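Local coordinates for uncharacterized protein (Wolinella succinogenes, PDB 3PU6) that probably acts as an endopeptidase that processes a hydrogenase precursor and so takes part in activating that enzyme, at residues I108-S113 and G139-L144; D18-A23 and D132-A137. One frame throughout, in Å; residues are numbered along the deposited sequence.

In the fold
Both contacts fasten helix 128-147, each to a different element of this mixed alpha/beta fold. Contact 1 seats its later turns, 139-144, on strand 106-114; contact 2 places the preceding turns, 132-137, beside the first turn of helix 20-31. Both are buried and purely apolar across the interface, but their chemistry differs with the layer they join. Helix against sheet brings branched isoleucines and leucines together at the ends of their side chains, whereas helix against helix relies on alanine methyls and one valine. The two centres lie about 10 Å apart, and the contacts meet mainly through Ile112, whose CG2 lies 3.7 Å from Ser133 CB. Contact 2 borders the more open side, since Ala23 is partly exposed.

Contact 1. Residues I108-S113 and G139-L144; sequences IFLGIS and GRIKEL
Ile108 and Leu110 on strand 106-114 meet Leu144 and Ile141 on helix 128-147, a helix-on-sheet contact within an alpha/beta fold of the hydrogenase maturation protease family. The two segments run in opposite senses: residues two apart on the strand, which share one sheet face, meet helix residues three apart, which share one helix face. Four side chains therefore form two pairs, in a worked example of how strand and helix periodicities are matched.

Ile108 and Leu144 reach for each other tip to tip. Leu144 holds CG anti to its backbone N (chi1 169°), which presents both methyls to the strand; Ile108 CD1 lies 3.9 Å from Leu144 CD2 and 4.1 Å from Leu144 CD1, so its end carbon engages the whole fork. The second pair crosses at a slant. The CB of Ile141 does not head for the strand, and the side chain comes near through its longer branch, CG1 lying beside the backbone N (chi1 -77°).

Val60 on strand 58-66 touches Ile108, Ile141 and Leu144, and Phe75 on strand 73-77 touches Ile108 and Leu110. At the partly exposed edge of the helix, Arg140 NE forms a salt bridge with Glu143 OE1 at 3.3 Å, its hydrogen bond weak and bent. In the slanted pair, Leu110 CD1 lies 4.0 Å from Ile141 CD1 and 4.1 Å from Ile141 CG1.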
# COMPACT_ATOMS: atom_id res chain seq x y z
N ILE A 108 -5.30 -1.23 7.18
CA ILE A 108 -5.70 -0.05 6.46
C ILE A 108 -5.38 -0.18 4.98
O ILE A 108 -4.26 -0.52 4.63
CB ILE A 108 -5.00 1.19 7.06
CG1 ILE A 108 -5.54 1.47 8.46
CG2 ILE A 108 -5.16 2.40 6.14
CD1 ILE A 108 -4.53 2.00 9.40
N PHE A 109 -6.36 0.10 4.12
CA PHE A 109 -6.13 0.17 2.67
C PHE A 109 -5.78 1.58 2.21
O PHE A 109 -6.38 2.54 2.65
CB PHE A 109 -7.32 -0.39 1.85
CG PHE A 109 -7.08 -0.37 0.36
CD1 PHE A 109 -6.26 -1.31 -0.25
CD2 PHE A 109 -7.63 0.63 -0.44
CE1 PHE A 109 -6.00 -1.25 -1.63
CE2 PHE A 109 -7.38 0.68 -1.81
CZ PHE A 109 -6.57 -0.25 -2.40
N LEU A 110 -4.79 1.69 1.33
CA LEU A 110 -4.43 2.95 0.69
C LEU A 110 -4.37 2.82 -0.83
O LEU A 110 -3.37 2.34 -1.37
CB LEU A 110 -3.07 3.42 1.20
CG LEU A 110 -2.62 4.86 0.89
CD1 LEU A 110 -1.42 5.21 1.72
CD2 LEU A 110 -2.32 5.08 -0.58
N GLY A 111 -5.42 3.25 -1.52
CA GLY A 111 -5.49 3.16 -2.97
C GLY A 111 -5.05 4.44 -3.65
O GLY A 111 -5.47 5.52 -3.28
N ILE A 112 -4.18 4.31 -4.64
CA ILE A 112 -3.65 5.45 -5.38
C ILE A 112 -4.13 5.27 -6.79
O ILE A 112 -3.76 4.33 -7.47
CB ILE A 112 -2.12 5.49 -5.34
CG1 ILE A 112 -1.63 5.48 -3.90
CG2 ILE A 112 -1.56 6.71 -6.08
CD1 ILE A 112 -0.16 5.05 -3.75
N SER A 113 -5.00 6.16 -7.22
CA SER A 113 -5.63 5.98 -8.51
C SER A 113 -4.65 6.36 -9.60
O SER A 113 -3.91 7.34 -9.46
CB SER A 113 -6.96 6.74 -8.61
OG SER A 113 -6.78 8.14 -8.53
N GLY A 139 2.50 11.61 2.23
CA GLY A 139 1.87 12.57 3.12
C GLY A 139 0.93 11.88 4.08
O GLY A 139 1.03 12.06 5.30
N ARG A 140 0.03 11.06 3.52
CA ARG A 140 -1.01 10.42 4.33
C ARG A 140 -0.48 9.35 5.28
O ARG A 140 -1.07 9.10 6.33
CB ARG A 140 -2.10 9.85 3.42
CG ARG A 140 -2.47 10.78 2.27
CD ARG A 140 -3.13 12.06 2.76
NE ARG A 140 -4.43 11.76 3.38
CZ ARG A 140 -5.55 11.50 2.70
NH1 ARG A 140 -5.54 11.49 1.37
NH2 ARG A 140 -6.67 11.23 3.36
N ILE A 141 0.63 8.72 4.92
CA ILE A 141 1.24 7.72 5.79
C ILE A 141 1.80 8.43 6.99
O ILE A 141 1.70 7.95 8.11
CB ILE A 141 2.38 6.90 5.10
CG1 ILE A 141 1.79 5.86 4.16
CG2 ILE A 141 3.21 6.16 6.13
CD1 ILE A 141 0.95 4.84 4.88
N LYS A 142 2.37 9.60 6.73
CA LYS A 142 2.90 10.45 7.77
C LYS A 142 1.77 10.95 8.68
O LYS A 142 1.95 11.05 9.89
CB LYS A 142 3.65 11.64 7.17
CG LYS A 142 4.95 11.28 6.50
CD LYS A 142 5.51 12.48 5.77
CE LYS A 142 7.01 12.38 5.55
NZ LYS A 142 7.51 13.47 4.65
N GLU A 143 0.60 11.23 8.10
CA GLU A 143 -0.55 11.68 8.89
C GLU A 143 -1.03 10.55 9.78
O GLU A 143 -1.35 10.75 10.95
CB GLU A 143 -1.68 12.21 8.00
CG GLU A 143 -1.28 13.42 7.14
CD GLU A 143 -2.23 13.68 5.97
OE1 GLU A 143 -3.44 13.37 6.09
OE2 GLU A 143 -1.75 14.20 4.93
N LEU A 144 -1.07 9.35 9.21
CA LEU A 144 -1.50 8.16 9.95
C LEU A 144 -0.54 7.86 11.09
O LEU A 144 -0.96 7.48 12.18
CB LEU A 144 -1.57 6.96 9.02
CG LEU A 144 -1.75 5.66 9.80
CD1 LEU A 144 -3.10 5.66 10.51
CD2 LEU A 144 -1.58 4.46 8.88

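Contact 2. Residues D18-A23 and D132-A137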
# COMPACT_ATOMS: atom_id res chain seq x y z
N ASP A 18 1.71 1.43 -12.47
CA ASP A 18 1.23 0.34 -11.62
C ASP A 18 2.27 -0.01 -10.57
O ASP A 18 2.03 -0.82 -9.67
CB ASP A 18 0.84 -0.88 -12.46
CG ASP A 18 0.33 -2.04 -11.60
OD1 ASP A 18 -0.67 -1.87 -10.86
OD2 ASP A 18 0.94 -3.14 -11.70
N GLY A 19 3.41 0.64 -10.66
CA GLY A 19 4.40 0.53 -9.61
C GLY A 19 4.38 1.69 -8.63
O GLY A 19 5.29 1.81 -7.82
N VAL A 20 3.35 2.54 -8.69
CA VAL A 20 3.29 3.72 -7.85
C VAL A 20 3.44 3.35 -6.39
O VAL A 20 4.17 4.03 -5.66
CB VAL A 20 1.99 4.58 -8.06
CG1 VAL A 20 0.74 3.90 -7.47
CG2 VAL A 20 2.17 5.98 -7.49
N ALA A 21 2.76 2.28 -5.96
CA ALA A 21 2.85 1.85 -4.57
C ALA A 21 4.24 1.29 -4.21
O ALA A 21 4.62 1.26 -3.05
CB ALA A 21 1.77 0.85 -4.24
N ILE A 22 4.99 0.84 -5.21
CA ILE A 22 6.36 0.42 -4.98
C ILE A 22 7.16 1.68 -4.73
O ILE A 22 8.01 1.74 -3.84
CB ILE A 22 6.99 -0.34 -6.18
CG1 ILE A 22 6.12 -1.53 -6.61
CG2 ILE A 22 8.37 -0.81 -5.83
CD1 ILE A 22 5.70 -2.37 -5.49
N ALA A 23 6.89 2.71 -5.52
CA ALA A 23 7.56 3.98 -5.32
C ALA A 23 7.32 4.51 -3.89
O ALA A 23 8.25 4.86 -3.16
CB ALA A 23 7.10 4.97 -6.36
N ASP A 132 3.74 12.46 -8.46
CA ASP A 132 3.15 13.38 -7.50
C ASP A 132 2.26 12.63 -6.51
O ASP A 132 2.36 12.83 -5.30
CB ASP A 132 2.33 14.46 -8.22
CG ASP A 132 3.20 15.41 -9.06
OD1 ASP A 132 4.44 15.40 -8.91
OD2 ASP A 132 2.62 16.16 -9.87
N SER A 133 1.40 11.76 -7.04
CA SER A 133 0.49 10.94 -6.24
C SER A 133 1.18 10.15 -5.14
O SER A 133 0.63 9.99 -4.05
CB SER A 133 -0.26 9.96 -7.14
OG SER A 133 -1.18 10.63 -7.97
N ALA A 134 2.37 9.62 -5.43
CA ALA A 134 3.13 8.86 -4.45
C ALA A 134 3.60 9.75 -3.30
O ALA A 134 3.52 9.36 -2.14
CB ALA A 134 4.30 8.16 -5.11
N PHE A 135 4.07 10.95 -3.62
CA PHE A 135 4.42 11.91 -2.58
C PHE A 135 3.24 12.35 -1.75
O PHE A 135 3.35 12.48 -0.53
CB PHE A 135 5.17 13.10 -3.17
CG PHE A 135 6.60 12.79 -3.49
CD1 PHE A 135 7.56 12.78 -2.48
CD2 PHE A 135 6.98 12.45 -4.77
CE1 PHE A 135 8.86 12.47 -2.76
CE2 PHE A 135 8.28 12.14 -5.06
CZ PHE A 135 9.23 12.15 -4.05
N VAL A 136 2.10 12.56 -2.40
CA VAL A 136 0.85 12.84 -1.69
C VAL A 136 0.47 11.68 -0.77
O VAL A 136 -0.02 11.89 0.35
CB VAL A 136 -0.29 13.15 -2.69
CG1 VAL A 136 -1.64 13.10 -2.00
CG2 VAL A 136 -0.06 14.49 -3.37
N ALA A 137 0.70 10.46 -1.24
CA ALA A 137 0.47 9.24 -0.47
C ALA A 137 1.43 9.09 0.72
O ALA A 137 1.05 8.60 1.79
CB ALA A 137 0.54 8.02 -1.38
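Val20, in the first turn of helix 20-31, faces Ala134 of helix 128-147; with only a methyl on Ala134, the CA atoms of Val20 and Ala134 lie 6.2 Å apart. This helix-to-helix packing illustrates how one alanine methyl can be met by two residues a turn apart on the partner helix. The CB of Ala134 points at helix 20-31. Val20 CG2 lies 3.9 Å from Ala134 CB, and Ala23 CB follows at 4.4 Å from the same Ala134 CB, a looser approach of the same kind.

The two branches of Val20 divide their work. With chi1 at 73°, CG2 extends away from the backbone N to the neighbouring helix, while CG1 tucks between the backbone N and the carbonyl carbon and serves the sheet, Val20 CG1 lying 3.9 Å from Ile112 CG2. No hydrogen bond crosses between the segments. The polar Ser133 instead gives its OG to the carbonyl oxygen of Gly129 within its own helix. Gly19 occupies the N-cap position of helix 20-31, and its O accepts the backbone N-H of Ala23, closing the first turn that carries Val20.

Both helices pack on the same face of the sheet and share Ile112. This residue of strand 106-114 lies beneath Val20, Ser133 and Ala137, strand 58-66 brings Ala64 against Val20, and Ile73 of strand 73-77 touches Val136 and Ala137.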